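Local coordinates for metallo-beta-lactamase domain-containing protein 1 (Thermotoga maritima, PDB 1ZTC), which is a nickel-bound metallo-beta-lactamase-fold hydrolase and probably acts as an endoribonuclease that cuts RNA at a dinuclear metal site, at residues A[39-43]-A[44-48]; A[80-84]-A[85-89]; A[105-109]-A[110-114]. All blocks are in the same frame, centred on the assembly; numbering follows the deposited sequence. Where two conformers were deposited one is given.

Contact 1 of 3, residues A[39-43]-A[44-48]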
loop_
_atom_site.group_PDB
_atom_site.type_symbol
_atom_site.label_atom_id
_atom_site.label_comp_id
_atom_site.label_asym_id
_atom_site.label_seq_id
_atom_site.Cartn_x
_atom_site.Cartn_y
_atom_site.Cartn_z
ATOM N N TYR A 39 4.789 23.387 -1.765
ATOM C CA TYR A 39 5.308 24.412 -0.895
ATOM C C TYR A 39 5.790 25.585 -1.749
ATOM O O TYR A 39 6.452 25.381 -2.773
ATOM C CB TYR A 39 6.469 23.850 -0.092
ATOM C CG TYR A 39 7.193 24.858 0.793
ATOM C CD1 TYR A 39 6.611 25.335 1.951
ATOM C CD2 TYR A 39 8.469 25.307 0.475
ATOM C CE1 TYR A 39 7.254 26.219 2.753
ATOM C CE2 TYR A 39 9.129 26.207 1.296
ATOM C CZ TYR A 39 8.517 26.645 2.445
ATOM O OH TYR A 39 9.144 27.538 3.290
ATOM N N LEU A 40 5.426 26.799 -1.335
ATOM C CA LEU A 40 5.809 28.016 -2.034
ATOM C C LEU A 40 6.359 29.033 -1.061
ATOM O O LEU A 40 5.813 29.210 0.028
ATOM C CB LEU A 40 4.610 28.638 -2.730
ATOM C CG LEU A 40 3.876 27.770 -3.739
ATOM C CD1 LEU A 40 2.471 28.301 -3.963
ATOM C CD2 LEU A 40 4.646 27.746 -5.060
ATOM N N GLU A 41 7.436 29.699 -1.460
ATOM C CA GLU A 41 7.967 30.821 -0.716
ATOM C C GLU A 41 7.828 32.084 -1.556
ATOM O O GLU A 41 8.260 32.120 -2.705
ATOM C CB GLU A 41 9.450 30.600 -0.358
ATOM C CG GLU A 41 9.662 29.604 0.764
ATOM C CD GLU A 41 11.128 29.448 1.197
ATOM O OE1 GLU A 41 12.003 30.152 0.614
ATOM O OE2 GLU A 41 11.383 28.615 2.125
ATOM N N HIS A 42 7.218 33.106 -0.970
ATOM C CA HIS A 42 7.050 34.400 -1.602
ATOM C C HIS A 42 7.106 35.455 -0.525
ATOM O O HIS A 42 6.308 35.430 0.406
ATOM C CB HIS A 42 5.704 34.479 -2.307
ATOM C CG HIS A 42 5.421 35.810 -2.922
ATOM N ND1 HIS A 42 6.109 36.281 -4.022
ATOM C CD2 HIS A 42 4.534 36.778 -2.581
ATOM C CE1 HIS A 42 5.640 37.473 -4.344
ATOM N NE2 HIS A 42 4.690 37.799 -3.484
ATOM N N LYS A 43 8.050 36.375 -0.669
ATOM C CA LYS A 43 8.338 37.375 0.345
ATOM C C LYS A 43 8.484 36.693 1.716
ATOM O O LYS A 43 9.349 35.847 1.900
ATOM C CB LYS A 43 7.277 38.495 0.358
ATOM C CG LYS A 43 7.187 39.309 -0.914
ATOM C CD LYS A 43 6.083 40.353 -0.785
ATOM C CE LYS A 43 6.082 41.341 -1.938
ATOM N NZ LYS A 43 4.900 42.265 -1.901
ATOM N N ASP A 44 7.621 37.053 2.652
ATOM C CA ASP A 44 7.625 36.526 4.006
ATOM C C ASP A 44 6.610 35.397 4.205
ATOM O O ASP A 44 6.346 34.984 5.332
ATOM C CB ASP A 44 7.267 37.679 4.965
ATOM C CG ASP A 44 5.920 38.409 4.585
ATOM O OD1 ASP A 44 5.558 38.503 3.376
ATOM O OD2 ASP A 44 5.229 38.901 5.510
ATOM N N ARG A 45 6.023 34.928 3.113
ATOM C CA ARG A 45 5.006 33.901 3.184
ATOM C C ARG A 45 5.602 32.526 2.908
ATOM O O ARG A 45 6.434 32.341 2.022
ATOM C CB ARG A 45 3.880 34.192 2.193
ATOM C CG ARG A 45 3.339 35.609 2.229
ATOM C CD ARG A 45 2.862 36.042 3.592
ATOM N NE ARG A 45 1.498 35.607 3.865
ATOM C CZ ARG A 45 0.858 35.822 5.014
ATOM N NH1 ARG A 45 1.445 36.473 6.017
ATOM N NH2 ARG A 45 -0.383 35.381 5.167
ATOM N N ARG A 46 5.155 31.560 3.697
ATOM C CA ARG A 46 5.497 30.175 3.502
ATOM C C ARG A 46 4.177 29.422 3.352
ATOM O O ARG A 46 3.399 29.274 4.304
ATOM C CB ARG A 46 6.353 29.692 4.664
ATOM C CG ARG A 46 7.768 30.274 4.572
ATOM C CD ARG A 46 8.584 30.052 5.821
ATOM N NE ARG A 46 7.982 30.737 6.973
ATOM C CZ ARG A 46 8.120 32.035 7.278
ATOM N NH1 ARG A 46 8.848 32.856 6.511
ATOM N NH2 ARG A 46 7.514 32.520 8.365
ATOM N N ILE A 47 3.939 28.976 2.120
ATOM C CA ILE A 47 2.621 28.595 1.657
ATOM C C ILE A 47 2.588 27.117 1.322
ATOM O O ILE A 47 3.468 26.595 0.622
ATOM C CB ILE A 47 2.251 29.394 0.386
ATOM C CG1 ILE A 47 2.403 30.904 0.635
ATOM C CG2 ILE A 47 0.853 29.032 -0.100
ATOM C CD1 ILE A 47 2.586 31.723 -0.625
ATOM N N ILE A 48 1.558 26.440 1.814
ATOM C CA ILE A 48 1.300 25.055 1.408
ATOM C C ILE A 48 -0.021 24.947 0.661
ATOM O O ILE A 48 -1.045 25.446 1.113
ATOM C CB ILE A 48 1.317 24.095 2.625
ATOM C CG1 ILE A 48 2.750 24.013 3.159
ATOM C CG2 ILE A 48 0.797 22.692 2.217
ATOM C CD1 ILE A 48 2.916 23.334 4.483
#

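Contact 2 of 3, residues A[80-84]-A[85-89]. With NI (nickel (II) ion), chain F; NI (nickel (II) ion), chain E.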
loop_
_atom_site.group_PDB
_atom_site.type_symbol
_atom_site.label_atom_id
_atom_site.label_comp_id
_atom_site.label_asym_id
_atom_site.label_seq_id
_atom_site.Cartn_x
_atom_site.Cartn_y
_atom_site.Cartn_z
ATOM N N THR A 80 -7.299 22.542 -2.538
ATOM C CA THR A 80 -8.061 22.271 -3.742
ATOM C C THR A 80 -9.477 21.884 -3.357
ATOM O O THR A 80 -10.436 22.385 -3.919
ATOM C CB THR A 80 -7.417 21.190 -4.609
ATOM O OG1 THR A 80 -7.288 19.968 -3.879
ATOM C CG2 THR A 80 -6.063 21.675 -5.095
ATOM N N HIS A 81 -9.606 21.015 -2.359
ATOM C CA HIS A 81 -10.904 20.657 -1.869
ATOM C C HIS A 81 -10.834 19.934 -0.533
ATOM O O HIS A 81 -9.763 19.527 -0.095
ATOM C CB HIS A 81 -11.625 19.797 -2.901
ATOM C CG HIS A 81 -10.999 18.464 -3.142
ATOM N ND1 HIS A 81 -9.693 18.313 -3.555
ATOM C CD2 HIS A 81 -11.526 17.222 -3.084
ATOM C CE1 HIS A 81 -9.447 17.036 -3.744
ATOM N NE2 HIS A 81 -10.537 16.355 -3.453
ATOM N N VAL A 82 -12.000 19.717 0.067
ATOM C CA VAL A 82 -12.096 19.189 1.407
ATOM C C VAL A 82 -12.289 17.684 1.366
ATOM O O VAL A 82 -13.383 17.187 1.548
ATOM C CB VAL A 82 -13.224 19.912 2.160
ATOM C CG1 VAL A 82 -13.349 19.339 3.601
ATOM C CG2 VAL A 82 -12.914 21.373 2.171
ATOM N N HIS A 83 -11.207 16.977 1.034
ATOM C CA HIS A 83 -11.133 15.542 1.120
ATOM C C HIS A 83 -9.949 15.266 2.007
ATOM O O HIS A 83 -8.881 15.908 1.880
ATOM C CB HIS A 83 -10.996 14.831 -0.247
ATOM C CG HIS A 83 -12.293 14.711 -1.000
ATOM N ND1 HIS A 83 -12.373 14.216 -2.289
ATOM C CD2 HIS A 83 -13.560 15.079 -0.668
ATOM C CE1 HIS A 83 -13.630 14.272 -2.707
ATOM N NE2 HIS A 83 -14.368 14.790 -1.742
ATOM N N LEU A 84 -10.127 14.299 2.890
ATOM C CA LEU A 84 -9.186 14.031 3.964
ATOM C C LEU A 84 -7.737 13.800 3.516
ATOM O O LEU A 84 -6.792 14.201 4.189
ATOM C CB LEU A 84 -9.664 12.786 4.722
ATOM C CG LEU A 84 -9.253 12.693 6.180
ATOM C CD1 LEU A 84 -9.683 13.917 6.973
ATOM C CD2 LEU A 84 -9.871 11.389 6.739
ATOM N N ASP A 85 -7.574 13.117 2.385
ATOM C CA ASP A 85 -6.229 12.797 1.856
ATOM C C ASP A 85 -5.459 14.049 1.365
ATOM O O ASP A 85 -4.226 14.022 1.185
ATOM C CB ASP A 85 -6.328 11.719 0.762
ATOM C CG ASP A 85 -7.210 12.139 -0.414
ATOM O OD1 ASP A 85 -8.349 12.642 -0.207
ATOM O OD2 ASP A 85 -6.736 11.999 -1.548
ATOM N N HIS A 86 -6.184 15.156 1.231
ATOM C CA HIS A 86 -5.616 16.472 0.899
ATOM C C HIS A 86 -5.443 17.422 2.109
ATOM O O HIS A 86 -4.554 18.285 2.122
ATOM C CB HIS A 86 -6.549 17.141 -0.137
ATOM C CG HIS A 86 -6.524 16.475 -1.470
ATOM N ND1 HIS A 86 -5.957 17.064 -2.579
ATOM C CD2 HIS A 86 -6.950 15.249 -1.866
ATOM C CE1 HIS A 86 -6.051 16.237 -3.606
ATOM N NE2 HIS A 86 -6.625 15.124 -3.195
ATOM N N ILE A 87 -6.319 17.302 3.098
ATOM C CA ILE A 87 -6.406 18.284 4.162
ATOM C C ILE A 87 -5.919 17.834 5.541
ATOM O O ILE A 87 -5.759 18.671 6.434
ATOM C CB ILE A 87 -7.852 18.793 4.333
ATOM C CG1 ILE A 87 -8.773 17.663 4.863
ATOM C CG2 ILE A 87 -8.363 19.370 3.031
ATOM C CD1 ILE A 87 -10.155 18.075 5.156
ATOM N N PHE A 88 -5.772 16.539 5.759
ATOM C CA PHE A 88 -5.552 16.042 7.123
ATOM C C PHE A 88 -4.404 16.763 7.848
ATOM O O PHE A 88 -4.539 17.171 9.027
ATOM C CB PHE A 88 -5.239 14.547 7.142
ATOM C CG PHE A 88 -4.950 14.049 8.515
ATOM C CD1 PHE A 88 -5.978 13.674 9.347
ATOM C CD2 PHE A 88 -3.650 14.040 9.010
ATOM C CE1 PHE A 88 -5.737 13.295 10.663
ATOM C CE2 PHE A 88 -3.399 13.655 10.326
ATOM C CZ PHE A 88 -4.447 13.268 11.137
ATOM N N ASN A 89 -3.292 16.918 7.146
ATOM C CA ASN A 89 -2.070 17.494 7.739
ATOM C C ASN A 89 -2.211 18.967 8.099
ATOM O O ASN A 89 -1.322 19.532 8.735
ATOM C CB ASN A 89 -0.826 17.273 6.832
ATOM C CG ASN A 89 -0.409 15.831 6.743
ATOM O OD1 ASN A 89 -0.726 15.045 7.615
ATOM N ND2 ASN A 89 0.360 15.479 5.699
HETATM NI NI NI F . -10.888 14.279 -3.896
HETATM NI NI NI E . -7.490 13.227 -4.029
HETATM O O HOH W 1 -8.746 10.966 -3.974
HETATM O O HOH W 2 -9.504 13.233 -2.561
HETATM O O HOH W 3 -10.998 11.892 -4.329
#

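Contact 3 of 3, residues A[105-109]-A[110-114]. With PO4 (phosphate ion), chain G.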
loop_
_atom_site.group_PDB
_atom_site.type_symbol
_atom_site.label_atom_id
_atom_site.label_comp_id
_atom_site.label_asym_id
_atom_site.label_seq_id
_atom_site.Cartn_x
_atom_site.Cartn_y
_atom_site.Cartn_z
ATOM N N LYS A 105 -18.903 25.054 3.193
ATOM C CA LYS A 105 -19.811 25.243 4.328
ATOM C C LYS A 105 -21.226 24.692 4.110
ATOM O O LYS A 105 -21.967 24.524 5.071
ATOM C CB LYS A 105 -19.890 26.722 4.694
ATOM C CG LYS A 105 -18.646 27.205 5.395
ATOM C CD LYS A 105 -18.785 28.630 5.911
ATOM C CE LYS A 105 -18.091 28.792 7.280
ATOM N NZ LYS A 105 -16.601 28.555 7.243
ATOM N N THR A 106 -21.600 24.392 2.865
ATOM C CA THR A 106 -22.919 23.841 2.563
ATOM C C THR A 106 -22.973 22.324 2.648
ATOM O O THR A 106 -24.040 21.749 2.473
ATOM C CB THR A 106 -23.430 24.269 1.161
ATOM O OG1 THR A 106 -22.717 23.594 0.109
ATOM C CG2 THR A 106 -23.301 25.775 0.973
ATOM N N LYS A 107 -21.831 21.672 2.878
ATOM C CA LYS A 107 -21.781 20.228 3.045
ATOM C C LYS A 107 -21.905 19.826 4.513
ATOM O O LYS A 107 -21.361 20.469 5.395
ATOM C CB LYS A 107 -20.473 19.646 2.499
ATOM C CG LYS A 107 -20.408 19.579 1.030
ATOM C CD LYS A 107 -19.424 18.492 0.556
ATOM C CE LYS A 107 -18.738 18.956 -0.712
ATOM N NZ LYS A 107 -18.142 17.873 -1.531
ATOM N N ASN A 108 -22.645 18.759 4.744
ATOM C CA ASN A 108 -22.810 18.184 6.057
ATOM C C ASN A 108 -21.791 17.056 6.196
ATOM O O ASN A 108 -22.040 15.930 5.765
ATOM C CB ASN A 108 -24.247 17.679 6.147
ATOM C CG ASN A 108 -24.585 17.084 7.489
ATOM O OD1 ASN A 108 -23.729 16.921 8.345
ATOM N ND2 ASN A 108 -25.829 16.751 7.665
ATOM N N TYR A 109 -20.650 17.378 6.795
ATOM C CA TYR A 109 -19.565 16.412 6.958
ATOM C C TYR A 109 -19.902 15.316 7.963
ATOM O O TYR A 109 -19.420 14.208 7.848
ATOM C CB TYR A 109 -18.266 17.128 7.313
ATOM C CG TYR A 109 -17.805 17.912 6.121
ATOM C CD1 TYR A 109 -17.141 17.281 5.089
ATOM C CD2 TYR A 109 -18.114 19.266 5.981
ATOM C CE1 TYR A 109 -16.741 17.979 3.954
ATOM C CE2 TYR A 109 -17.720 19.979 4.843
ATOM C CZ TYR A 109 -17.043 19.314 3.833
ATOM O OH TYR A 109 -16.662 19.967 2.695
ATOM N N LEU A 110 -20.739 15.624 8.940
ATOM C CA LEU A 110 -21.218 14.616 9.894
ATOM C C LEU A 110 -22.018 13.505 9.255
ATOM O O LEU A 110 -22.184 12.427 9.826
ATOM C CB LEU A 110 -22.183 15.231 10.927
ATOM C CG LEU A 110 -21.545 16.055 12.017
ATOM C CD1 LEU A 110 -22.617 16.432 13.018
ATOM C CD2 LEU A 110 -20.399 15.274 12.678
ATOM N N SER A 111 -22.555 13.783 8.083
ATOM C CA SER A 111 -23.295 12.762 7.357
ATOM C C SER A 111 -22.382 11.819 6.538
ATOM O O SER A 111 -22.880 10.896 5.926
ATOM C CB SER A 111 -24.392 13.382 6.460
ATOM O OG SER A 111 -23.889 13.804 5.192
ATOM N N PHE A 112 -21.071 12.042 6.538
ATOM C CA PHE A 112 -20.112 11.129 5.865
ATOM C C PHE A 112 -19.923 9.765 6.564
ATOM O O PHE A 112 -19.135 8.944 6.124
ATOM C CB PHE A 112 -18.748 11.786 5.757
ATOM C CG PHE A 112 -18.638 12.779 4.660
ATOM C CD1 PHE A 112 -19.779 13.376 4.099
ATOM C CD2 PHE A 112 -17.372 13.141 4.191
ATOM C CE1 PHE A 112 -19.657 14.311 3.086
ATOM C CE2 PHE A 112 -17.230 14.067 3.176
ATOM C CZ PHE A 112 -18.374 14.661 2.614
ATOM N N GLY A 113 -20.628 9.538 7.661
ATOM C CA GLY A 113 -20.459 8.342 8.459
ATOM C C GLY A 113 -20.066 8.744 9.860
ATOM O O GLY A 113 -19.439 9.780 10.062
ATOM N N THR A 114 -20.426 7.929 10.837
ATOM C CA THR A 114 -20.135 8.286 12.214
ATOM C C THR A 114 -18.627 8.529 12.436
ATOM O O THR A 114 -18.241 9.626 12.864
ATOM C CB THR A 114 -20.675 7.274 13.203
ATOM O OG1 THR A 114 -22.089 7.196 13.063
ATOM C CG2 THR A 114 -20.382 7.704 14.611
HETATM P P PO4 G . -20.358 17.110 -4.122
HETATM O O1 PO4 G . -21.824 17.415 -4.055
HETATM O O2 PO4 G . -20.007 16.062 -3.120
HETATM O O3 PO4 G . -19.562 18.311 -3.689
HETATM O O4 PO4 G . -20.023 16.713 -5.537
#

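Contact 1 of 3, residues A[39-43]-A[44-48]
The Y39 ring meets I48 at one edge, near the ring plane, with CD1 4.3 Å from I48 CG1. At its far end, OH rests 3.3 Å from R46 CG, so the aliphatic stem of the arginine runs beside the phenol while the guanidinium plane is turned 40° from the ring. E41 OE2 also lies in the ring plane at an edge, accepting a hydrogen bond from Y39 OH on its anti lone pair at 2.7 Å. A chi1 of 175° swings the Y39 ring to the carbonyl side of its own residue, along the strand to E41 and across to R46. The other ring, H42, has K43 CG 3.9 Å over one face, offset toward the rim.

Apolar L40 and I47 point to the other side of the sheet, CB to CB 4.0 Å, and suit its buried surface beside strand 13-19. They form a hydrogen-bonded antiparallel pair, linked by L40 N to I47 O and I47 N to L40 O, both 2.8 Å. H42 and R45 form the next such pair. The long polar chains leave the ladder for outside partners: R46 NE bonds D73 O, R45 forms a salt bridge to D76, and H42 and K43 share D141. K43, with a positive phi of 49°, takes the first corner of the type II' turn from H42 to R45, making a beta hairpin with a two-residue loop, K43-D44, in the larger mixed sheet of the metallo-beta-lactamase fold.

Contact 2 of 3, residues A[80-84]-A[85-89]
H81 and H86 touch ring to ring while serving different nickel ions, within the HxHxDH motif that marks the metallo-beta-lactamase fold. H81 NE2 and H83 ND1 bind one ion, and H86 NE2 binds the other at 2.2 Å. Water 2 bridges both metals and gives a hydrogen bond to D85 OD1 at 2.7 Å. The other carboxylate oxygen, D85 OD2, stands 2.9 Å from the second nickel, a longer approach than that of the histidine. Imidazole nitrogens suit the metals as directional lone-pair donors, while a carboxylate can face a nickel with one oxygen and the bridging water with the other. H152 completes the first site with water 3, H211 the second with water 1, and D174 serves both.

The next shell fixes ring rotation. H81 ND1 donates to T80 OG1 at 2.9 Å, almost in the imidazole plane, which leaves NE2 aimed at its metal. D50 holds H86 ND1 directly and H81 only by way of T80 OG1, probably strengthening H86 as a ligand.

Farther out, H83, at the N-cap of helix 84-87, accepts H86 N on its carbonyl O at 2.9 Å, and V82 CG1 packs on I87 CD1 at 3.8 Å. Within the histidine pair, a chi1 of 66° turns H81 CE1 over the centre of the H86 ring, 3.4 Å above its plane, in an edge-to-face contact with planes 58° apart.

Contact 3 of 3, residues A[105-109]-A[110-114]
Y109 and F112 make the close-packed half of this turn, their side chains side by side and pointing the same way. The edge of the tyrosine is presented to the phenylalanine face in an offset edge-to-face pair with planes 60° apart, and Y109 CD1 comes 3.7 Å from F112 CE2. A large aromatic suits position 109, since the ring is buried against V82 and I124, whereas F112 lies nearer the surface and turns to Y120 for a second edge-to-face partner. In the backbone, F112 N donates to Y109 O at 3.0 Å.

The overlapping turn that starts one residue earlier, at N108, is polar and forms the exposed side, just ahead of helix 114-125. N108 O takes two bonds from S111, from OG at 2.9 Å and from the backbone N at 3.2 Å; the small serine hydroxyl folds back readily onto this carbonyl. N108 holds its amide opposite its own N (chi1 -178°), which brings OD1 toward the same S111 N, a weak bond at 3.4 Å.

K107 touches the F112 edge only distantly, CD to CZ 4.5 Å, and spends its polar end on outside partners. Its ammonium reaches a phosphate, NZ to O3 2.6 Å, and also forms a salt bridge with E155. R154 N of the same chain and NZ of K187 of the third subunit also hydrogen-bond the phosphate. The ion probably came from the crystallisation liquor, yet lysines and a backbone N-H gathered round it, not far from the nickel site, would be consistent with a place that favours phosphate groups such as those of RNA.

Overall arrangement
From the N terminus, contact 1 comes first, closing the hairpin between strands 37-42 and 45-49. The chain then passes helix 57-67 and strand 76-78, next to strand 45-49 in the same sheet, and contact 2 turns it from that strand into helix 84-87 at the metals. After strand 97-101, contact 3 shapes the loop leading to helix 114-125. The three follow in series; none nests or crosses. Contacts 1 and 3 lie on opposite sides of the chain's centre, their own centres 31 Å apart. Contacts 2 and 3 touch, V82 CB to Y109 OH at 3.5 Å, and both also meet the second subunit.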